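Local coordinates for protein Esterase/lipase (Uncultured bacterium, PDB 3DNM) that probably hydrolyses carboxylic ester bonds as a hormone-sensitive-lipase-like esterase of the alpha/beta hydrolase fold, at residues 38-43 against 217-222; 58-63 against 109-114; 118-123 against 309-314. All blocks are in the same frame, centred on the assembly; numbering follows the deposited sequence.

Contact 1: residues 38-43 against 217-222; sequences LLKINA and RDFLAE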
loop_
_atom_site.group_PDB
_atom_site.type_symbol
_atom_site.label_atom_id
_atom_site.label_comp_id
_atom_site.label_asym_id
_atom_site.label_seq_id
_atom_site.Cartn_x
_atom_site.Cartn_y
_atom_site.Cartn_z
ATOM N N LEU A 38 12.150 13.172 14.094
ATOM C CA LEU A 38 11.089 12.739 14.981
ATOM C C LEU A 38 10.915 11.232 14.817
ATOM O O LEU A 38 10.915 10.492 15.808
ATOM C CB LEU A 38 9.793 13.464 14.641
ATOM C CG LEU A 38 8.637 13.218 15.600
ATOM C CD1 LEU A 38 8.992 13.730 16.980
ATOM C CD2 LEU A 38 7.404 13.921 15.081
ATOM N N LEU A 39 10.774 10.774 13.572
ATOM C CA LEU A 39 10.624 9.342 13.320
ATOM C C LEU A 39 11.842 8.574 13.841
ATOM O O LEU A 39 11.738 7.395 14.175
ATOM C CB LEU A 39 10.446 9.051 11.825
ATOM C CG LEU A 39 9.191 9.602 11.140
ATOM C CD1 LEU A 39 9.231 9.236 9.680
ATOM C CD2 LEU A 39 7.935 9.049 11.775
ATOM N N LYS A 40 12.992 9.244 13.902
ATOM C CA LYS A 40 14.218 8.619 14.394
ATOM C C LYS A 40 14.149 8.430 15.909
ATOM O O LYS A 40 14.452 7.349 16.423
ATOM C CB LYS A 40 15.428 9.481 14.028
ATOM C CG LYS A 40 16.797 8.930 14.446
ATOM C CD LYS A 40 17.906 9.707 13.713
ATOM C CE LYS A 40 19.296 9.178 13.995
ATOM N NZ LYS A 40 19.614 9.349 15.434
ATOM N N ILE A 41 13.752 9.481 16.622
ATOM C CA ILE A 41 13.632 9.402 18.070
ATOM C C ILE A 41 12.598 8.341 18.434
ATOM O O ILE A 41 12.785 7.580 19.375
ATOM C CB ILE A 41 13.174 10.738 18.683
ATOM C CG1 ILE A 41 14.158 11.845 18.327
ATOM C CG2 ILE A 41 13.041 10.601 20.198
ATOM C CD1 ILE A 41 13.927 13.133 19.081
ATOM N N ASN A 42 11.497 8.294 17.695
ATOM C CA ASN A 42 10.458 7.315 17.987
ATOM C C ASN A 42 10.960 5.906 17.764
ATOM O O ASN A 42 10.556 4.977 18.458
ATOM C CB ASN A 42 9.227 7.573 17.121
ATOM C CG ASN A 42 8.134 8.305 17.874
ATOM O OD1 ASN A 42 7.319 9.000 17.275
ATOM N ND2 ASN A 42 8.102 8.140 19.194
ATOM N N ALA A 43 11.852 5.766 16.788
ATOM C CA ALA A 43 12.443 4.485 16.437
ATOM C C ALA A 43 13.330 3.988 17.568
ATOM O O ALA A 43 13.236 2.833 17.966
ATOM C CB ALA A 43 13.252 4.625 15.165
ATOM N N ARG A 217 18.893 5.362 7.208
ATOM C CA ARG A 217 17.996 6.498 7.030
ATOM C C ARG A 217 16.516 6.192 7.272
ATOM O O ARG A 217 15.732 7.079 7.623
ATOM C CB ARG A 217 18.147 7.062 5.626
ATOM C CG ARG A 217 19.373 7.916 5.416
ATOM C CD ARG A 217 19.110 8.849 4.251
ATOM N NE ARG A 217 20.030 8.647 3.143
ATOM C CZ ARG A 217 19.822 9.101 1.909
ATOM N NH1 ARG A 217 18.713 9.784 1.615
ATOM N NH2 ARG A 217 20.737 8.885 0.969
ATOM N N ASP A 218 16.143 4.932 7.091
ATOM C CA ASP A 218 14.759 4.512 7.256
ATOM C C ASP A 218 14.375 4.154 8.693
ATOM O O ASP A 218 14.674 3.059 9.180
ATOM C CB ASP A 218 14.503 3.319 6.357
ATOM C CG ASP A 218 13.050 3.133 6.046
ATOM O OD1 ASP A 218 12.230 3.188 6.993
ATOM O OD2 ASP A 218 12.742 2.926 4.850
ATOM N N PHE A 219 13.693 5.080 9.364
ATOM C CA PHE A 219 13.269 4.872 10.747
ATOM C C PHE A 219 11.889 4.246 10.841
ATOM O O PHE A 219 11.220 4.386 11.859
ATOM C CB PHE A 219 13.264 6.200 11.505
ATOM C CG PHE A 219 14.500 7.016 11.294
ATOM C CD1 PHE A 219 15.733 6.553 11.715
ATOM C CD2 PHE A 219 14.436 8.229 10.635
ATOM C CE1 PHE A 219 16.886 7.290 11.477
ATOM C CE2 PHE A 219 15.580 8.969 10.394
ATOM C CZ PHE A 219 16.804 8.498 10.814
ATOM N N LEU A 220 11.452 3.574 9.785
ATOM C CA LEU A 220 10.149 2.928 9.801
ATOM C C LEU A 220 10.291 1.499 9.289
ATOM O O LEU A 220 10.004 0.543 10.010
ATOM C CB LEU A 220 9.151 3.718 8.949
ATOM C CG LEU A 220 8.787 5.112 9.480
ATOM C CD1 LEU A 220 7.801 5.803 8.549
ATOM C CD2 LEU A 220 8.188 4.979 10.863
ATOM N N ALA A 221 10.732 1.354 8.042
ATOM C CA ALA A 221 10.958 0.033 7.463
ATOM C C ALA A 221 12.378 -0.311 7.876
ATOM O O ALA A 221 13.319 -0.163 7.097
ATOM C CB ALA A 221 10.847 0.088 5.956
ATOM N N GLU A 222 12.531 -0.754 9.119
ATOM C CA GLU A 222 13.846 -1.084 9.651
ATOM C C GLU A 222 14.384 -2.453 9.270
ATOM O O GLU A 222 13.635 -3.355 8.894
ATOM C CB GLU A 222 13.835 -0.952 11.177
ATOM C CG GLU A 222 13.646 0.476 11.655
ATOM C CD GLU A 222 13.819 0.624 13.153
ATOM O OE1 GLU A 222 12.946 0.147 13.915
ATOM O OE2 GLU A 222 14.840 1.218 13.562
#
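Phe219 meets Lys40 through the face of its ring, showing how a long aliphatic chain ending in a charge can serve as an apolar surface. Lys40 CB stands 3.4 Å above the ring centroid, only 4° off the normal. CG lies anti to the backbone N (chi1 -178°), which sends the methylenes out over the CE1 and CZ rim; a bend at the last torsion (chi4 -64°) then carries the ammonium off toward a weak, long ion pair with Glu44. On the opposite face the carbonyl oxygen of Arg217 lies toward the rim, leaving the phenyl between a helix side chain and its own loop backbone.

Around this centre the side-chain packing is mostly aliphatic. Phe219 CB sits 4.0 Å from Leu39 CB and equally 4.0 Å from Ala43 CB, one helical turn on. Beyond it, the branched ends of two leucines touch, Leu39 CD1 to Leu220 CD1 at 3.9 Å. No hydrogen bond links the segments.

Asp218 helps fold the loop: its OD1 closes an Asx turn with Leu220 N at 2.9 Å, nearly in line with the C-O bond, and also accepts from Ala221 N, which arrives from above the carboxylate plane. This places Phe219 and Leu220 on the side of the helix, while OD2 is held by Ala266 N.

Asp218 also touches Glu265, and Leu220 touches His295, two members of a probable Ser-His-Glu triad. Helix 32-44 thus packs on the loop leading to helix 223-234, an arrangement consistent with the cap of hormone-sensitive-lipase-like enzymes, where N-terminal helices lie over the catalytic domain.

Contact 2: residues 58-63 against 109-114; sequences GMEALC and SPSTHL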
loop_
_atom_site.group_PDB
_atom_site.type_symbol
_atom_site.label_atom_id
_atom_site.label_comp_id
_atom_site.label_asym_id
_atom_site.label_seq_id
_atom_site.Cartn_x
_atom_site.Cartn_y
_atom_site.Cartn_z
ATOM N N GLY A 58 -1.547 -1.470 19.561
ATOM C CA GLY A 58 -0.990 -0.143 19.739
ATOM C C GLY A 58 -0.927 0.630 18.439
ATOM O O GLY A 58 -0.806 1.854 18.442
ATOM N N MET A 59 -0.994 -0.087 17.323
ATOM C CA MET A 59 -0.960 0.539 16.011
ATOM C C MET A 59 -2.336 1.143 15.775
ATOM O O MET A 59 -2.469 2.204 15.175
ATOM C CB MET A 59 -0.650 -0.508 14.944
ATOM C CG MET A 59 -0.132 0.068 13.646
ATOM S SD MET A 59 0.382 -1.219 12.493
ATOM C CE MET A 59 1.961 -1.707 13.212
ATOM N N GLU A 60 -3.357 0.448 16.266
ATOM C CA GLU A 60 -4.740 0.886 16.142
ATOM C C GLU A 60 -4.944 2.097 17.039
ATOM O O GLU A 60 -5.477 3.128 16.616
ATOM C CB GLU A 60 -5.688 -0.221 16.597
ATOM C CG GLU A 60 -5.641 -1.497 15.784
ATOM C CD GLU A 60 -6.451 -1.408 14.512
ATOM O OE1 GLU A 60 -7.279 -0.479 14.395
ATOM O OE2 GLU A 60 -6.273 -2.281 13.634
ATOM N N ALA A 61 -4.523 1.954 18.292
ATOM C CA ALA A 61 -4.643 3.020 19.274
ATOM C C ALA A 61 -3.932 4.258 18.757
ATOM O O ALA A 61 -4.496 5.349 18.734
ATOM C CB ALA A 61 -4.026 2.582 20.590
ATOM N N LEU A 62 -2.687 4.067 18.332
ATOM C CA LEU A 62 -1.859 5.146 17.818
ATOM C C LEU A 62 -2.479 5.771 16.570
ATOM O O LEU A 62 -2.835 6.949 16.572
ATOM C CB LEU A 62 -0.461 4.610 17.500
ATOM C CG LEU A 62 0.715 5.589 17.467
ATOM C CD1 LEU A 62 0.961 6.148 18.866
ATOM C CD2 LEU A 62 1.963 4.865 16.969
ATOM N N CYS A 63 -2.620 4.981 15.508
ATOM C CA CYS A 63 -3.187 5.480 14.258
ATOM C C CYS A 63 -4.634 5.994 14.345
ATOM O O CYS A 63 -5.288 6.251 13.331
ATOM C CB CYS A 63 -2.963 4.454 13.134
ATOM S SG CYS A 63 -1.433 4.744 12.192
ATOM N N SER A 109 -4.614 -2.576 9.214
ATOM C CA SER A 109 -6.034 -2.853 9.022
ATOM C C SER A 109 -6.684 -1.681 8.295
ATOM O O SER A 109 -6.104 -0.598 8.205
ATOM C CB SER A 109 -6.715 -3.051 10.378
ATOM O OG SER A 109 -6.608 -1.883 11.177
ATOM N N PRO A 110 -7.895 -1.885 7.748
ATOM C CA PRO A 110 -8.529 -0.759 7.055
ATOM C C PRO A 110 -8.564 0.434 8.013
ATOM O O PRO A 110 -8.322 1.575 7.614
ATOM C CB PRO A 110 -9.918 -1.305 6.726
ATOM C CG PRO A 110 -9.651 -2.766 6.485
ATOM C CD PRO A 110 -8.709 -3.111 7.628
ATOM N N SER A 111 -8.846 0.146 9.282
ATOM C CA SER A 111 -8.902 1.170 10.322
ATOM C C SER A 111 -7.634 2.008 10.297
ATOM O O SER A 111 -7.642 3.128 9.808
ATOM C CB SER A 111 -9.041 0.532 11.712
ATOM O OG SER A 111 -10.196 -0.289 11.796
ATOM N N THR A 112 -6.547 1.452 10.819
ATOM C CA THR A 112 -5.266 2.148 10.874
ATOM C C THR A 112 -4.997 3.111 9.722
ATOM O O THR A 112 -4.419 4.175 9.936
ATOM C CB THR A 112 -4.082 1.152 10.937
ATOM O OG1 THR A 112 -4.185 0.215 9.859
ATOM C CG2 THR A 112 -4.076 0.401 12.255
ATOM N N HIS A 113 -5.426 2.755 8.512
ATOM C CA HIS A 113 -5.174 3.597 7.344
ATOM C C HIS A 113 -6.256 4.584 6.890
ATOM O O HIS A 113 -6.127 5.215 5.836
ATOM C CB HIS A 113 -4.745 2.718 6.166
ATOM C CG HIS A 113 -3.411 2.069 6.366
ATOM N ND1 HIS A 113 -2.400 2.136 5.429
ATOM C CD2 HIS A 113 -2.908 1.372 7.412
ATOM C CE1 HIS A 113 -1.333 1.513 5.892
ATOM N NE2 HIS A 113 -1.615 1.041 7.092
ATOM N N LEU A 114 -7.308 4.726 7.690
ATOM C CA LEU A 114 -8.382 5.667 7.388
ATOM C C LEU A 114 -7.765 7.009 7.051
ATOM O O LEU A 114 -8.192 7.694 6.125
ATOM C CB LEU A 114 -9.299 5.827 8.598
ATOM C CG LEU A 114 -10.174 4.604 8.860
ATOM C CD1 LEU A 114 -10.908 4.763 10.177
ATOM C CD2 LEU A 114 -11.145 4.420 7.697
#
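The carboxylate of Glu60 is approached by Thr112 over one face and by two serines nearer its rim. The methyl CG2 of Thr112 stands almost directly over the flat group, 3.7 Å from Glu60 CD. Ser109 OG donates to Glu60 OE2 at 2.5 Å, coming in on the syn side and 24° out of the plane. Ser111 CB lies close to that plane, 3.4 Å from Glu60 OE1. A bend in the glutamate chain (chi2 -81°) turns the group off the helix and onto the loop.

The segment 109-114 ends the loop that follows strand 96-100 and leads into helix 114-122; the same loop probably carries the HGGG motif that in hormone-sensitive-lipase relatives forms the oxyanion hole. Helix 52-62 is N-terminal, so the segments' single hydrogen bond joins that region to the hydrolase core.

Thr112 OG1 donates to Ser109 O at 2.7 Å, tying Thr112 back to the start of the segment, ahead of the type I turn Ser111-Leu114, and leaves CG2 facing the helix and Met59 CG, 4.2 Å away. Past the end of the helix, Cys63 CB rests 3.5 Å from Thr112 O. Thr112 N adds a weak bond to Ser109 OG.

Contact 3: residues 118-123 against 309-314; sequences TQLAKQ and ISIKEI. With SO4 (sulfate ion), chain F.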
loop_
_atom_site.group_PDB
_atom_site.type_symbol
_atom_site.label_atom_id
_atom_site.label_comp_id
_atom_site.label_asym_id
_atom_site.label_seq_id
_atom_site.Cartn_x
_atom_site.Cartn_y
_atom_site.Cartn_z
ATOM N N THR A 118 -9.217 7.764 3.620
ATOM C CA THR A 118 -10.331 8.713 3.675
ATOM C C THR A 118 -10.008 9.869 2.758
ATOM O O THR A 118 -10.866 10.358 2.032
ATOM C CB THR A 118 -10.574 9.256 5.092
ATOM O OG1 THR A 118 -9.390 9.899 5.571
ATOM C CG2 THR A 118 -10.949 8.130 6.034
ATOM N N GLN A 119 -8.753 10.291 2.792
ATOM C CA GLN A 119 -8.288 11.373 1.945
ATOM C C GLN A 119 -8.322 10.935 0.484
ATOM O O GLN A 119 -8.729 11.694 -0.392
ATOM C CB GLN A 119 -6.866 11.763 2.333
ATOM C CG GLN A 119 -6.785 12.435 3.675
ATOM C CD GLN A 119 -7.489 13.776 3.662
ATOM O OE1 GLN A 119 -7.630 14.435 4.700
ATOM N NE2 GLN A 119 -7.929 14.197 2.476
ATOM N N LEU A 120 -7.891 9.708 0.216
ATOM C CA LEU A 120 -7.889 9.219 -1.145
ATOM C C LEU A 120 -9.300 9.202 -1.692
ATOM O O LEU A 120 -9.568 9.720 -2.777
ATOM C CB LEU A 120 -7.287 7.818 -1.212
ATOM C CG LEU A 120 -5.760 7.738 -1.144
ATOM C CD1 LEU A 120 -5.317 6.303 -1.388
ATOM C CD2 LEU A 120 -5.156 8.666 -2.192
ATOM N N ALA A 121 -10.205 8.619 -0.916
ATOM C CA ALA A 121 -11.608 8.516 -1.304
ATOM C C ALA A 121 -12.255 9.877 -1.539
ATOM O O ALA A 121 -13.090 10.025 -2.428
ATOM C CB ALA A 121 -12.380 7.748 -0.244
ATOM N N LYS A 122 -11.871 10.878 -0.761
ATOM C CA LYS A 122 -12.467 12.188 -0.945
ATOM C C LYS A 122 -11.891 13.012 -2.097
ATOM O O LYS A 122 -12.646 13.521 -2.918
ATOM C CB LYS A 122 -12.371 12.994 0.339
ATOM C CG LYS A 122 -12.945 14.374 0.217
ATOM C CD LYS A 122 -12.931 15.051 1.557
ATOM C CE LYS A 122 -13.467 16.455 1.473
ATOM N NZ LYS A 122 -13.588 17.039 2.828
ATOM N N GLN A 123 -10.565 13.134 -2.164
ATOM C CA GLN A 123 -9.923 13.933 -3.206
ATOM C C GLN A 123 -10.053 13.325 -4.603
ATOM O O GLN A 123 -9.425 13.783 -5.567
ATOM C CB GLN A 123 -8.446 14.155 -2.859
ATOM C CG GLN A 123 -8.225 14.581 -1.412
ATOM C CD GLN A 123 -6.826 15.121 -1.132
ATOM O OE1 GLN A 123 -6.403 15.209 0.028
ATOM N NE2 GLN A 123 -6.108 15.497 -2.185
ATOM N N ILE A 309 0.677 16.975 -1.219
ATOM C CA ILE A 309 0.953 17.108 -2.638
ATOM C C ILE A 309 0.799 15.751 -3.315
ATOM O O ILE A 309 0.157 15.629 -4.365
ATOM C CB ILE A 309 2.386 17.602 -2.904
ATOM C CG1 ILE A 309 2.685 18.871 -2.101
ATOM C CG2 ILE A 309 2.564 17.860 -4.387
ATOM C CD1 ILE A 309 1.807 20.037 -2.437
ATOM N N SER A 310 1.388 14.731 -2.701
ATOM C CA SER A 310 1.334 13.385 -3.241
ATOM C C SER A 310 -0.113 12.890 -3.375
ATOM O O SER A 310 -0.524 12.457 -4.451
ATOM C CB SER A 310 2.152 12.447 -2.348
ATOM O OG SER A 310 2.295 11.169 -2.935
ATOM N N ILE A 311 -0.876 12.947 -2.283
ATOM C CA ILE A 311 -2.274 12.514 -2.295
ATOM C C ILE A 311 -2.988 13.191 -3.458
ATOM O O ILE A 311 -3.646 12.542 -4.266
ATOM C CB ILE A 311 -3.018 12.947 -1.031
ATOM C CG1 ILE A 311 -2.256 12.517 0.222
ATOM C CG2 ILE A 311 -4.421 12.362 -1.046
ATOM C CD1 ILE A 311 -2.325 11.034 0.540
ATOM N N LYS A 312 -2.849 14.513 -3.527
ATOM C CA LYS A 312 -3.475 15.310 -4.571
ATOM C C LYS A 312 -3.048 14.808 -5.939
ATOM O O LYS A 312 -3.882 14.670 -6.833
ATOM C CB LYS A 312 -3.103 16.791 -4.411
ATOM C CG LYS A 312 -4.152 17.769 -4.949
ATOM C CD LYS A 312 -5.436 17.710 -4.119
ATOM C CE LYS A 312 -6.627 18.378 -4.831
ATOM N NZ LYS A 312 -7.948 18.018 -4.201
ATOM N N GLU A 313 -1.757 14.537 -6.109
ATOM C CA GLU A 313 -1.265 14.030 -7.389
ATOM C C GLU A 313 -1.747 12.607 -7.656
ATOM O O GLU A 313 -2.040 12.242 -8.802
ATOM C CB GLU A 313 0.255 14.057 -7.439
ATOM C CG GLU A 313 0.825 15.439 -7.427
ATOM C CD GLU A 313 2.315 15.453 -7.695
ATOM O OE1 GLU A 313 2.901 16.564 -7.648
ATOM O OE2 GLU A 313 2.892 14.363 -7.956
ATOM N N ILE A 314 -1.829 11.800 -6.604
ATOM C CA ILE A 314 -2.291 10.432 -6.770
ATOM C C ILE A 314 -3.753 10.423 -7.232
ATOM O O ILE A 314 -4.156 9.582 -8.039
ATOM C CB ILE A 314 -2.163 9.624 -5.457
ATOM C CG1 ILE A 314 -0.690 9.511 -5.069
ATOM C CG2 ILE A 314 -2.797 8.248 -5.633
ATOM C CD1 ILE A 314 -0.435 8.640 -3.876
HETATM S S SO4 F . -10.209 17.302 5.424
HETATM O O1 SO4 F . -8.851 17.817 5.142
HETATM O O2 SO4 F . -10.829 16.840 4.162
HETATM O O3 SO4 F . -10.125 16.184 6.385
HETATM O O4 SO4 F . -11.029 18.369 6.022
#
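Leu120 and Ile311 form the close-packed side of this helix pair, in which the axes of the short segments approach to 9.6 Å and cross at -41°. The end of the leucine reaches across at about a right angle to the isoleucine, with Leu120 CD2 3.9 Å from Ile311 CG2. The same methyl touches Ile314 CG2 at 4.2 Å, so one leucine branch sits against two residues three apart on the partner helix. Ile314 in turn rests on Val196 and Leu198 of the central sheet, and this part of the interface is buried.

Toward solvent the contact is more polar and more exposed. Gln123, just beyond its helix, stretches across with CG anti to its carbonyl carbon (chi1 -46°), bringing Gln123 OE1 within 3.6 Å of Ile311 CG2. It crosses the Lys312 chain, bent at chi2 (67°), at about a right angle, its NE2 set against CD. The loose side is at Lys122, which does not touch 309-314: its NZ donates to sulfate O2 at 3.1 Å, with Glu70 O as a second acceptor.

Both helices pack on the same side of the sheet, as the first and last helices of the canonical alpha/beta hydrolase core do. With no hydrogen bond between the segments, van der Waals packing joins them: aliphatic in the interior, amide against methyl and methylene at the Gln123 end. The sulfate, probably from the crystallisation liquor, suggests locally positive potential and no more.

Overall arrangement
Contacts 1 and 2 join the N-terminal helices to the rest of the enzyme, whereas contact 3 lies within the hydrolase core. Helices 32-44 and 52-62 are consecutive in the chain, and contact 2 is nested inside the loop closed by contact 1; their centres are 18 Å apart and their nearest atoms about 7 Å. Contact 2 leads directly into contact 3, since 109-114 runs into helix 114-122, again with 18 Å between centres. Contacts 1 and 3 are the most distant pair, 24 Å between centres. Contact 1 touches the probable triad through Leu220, while Leu120 of contact 3 lies near, without touching, the probable nucleophile elbow.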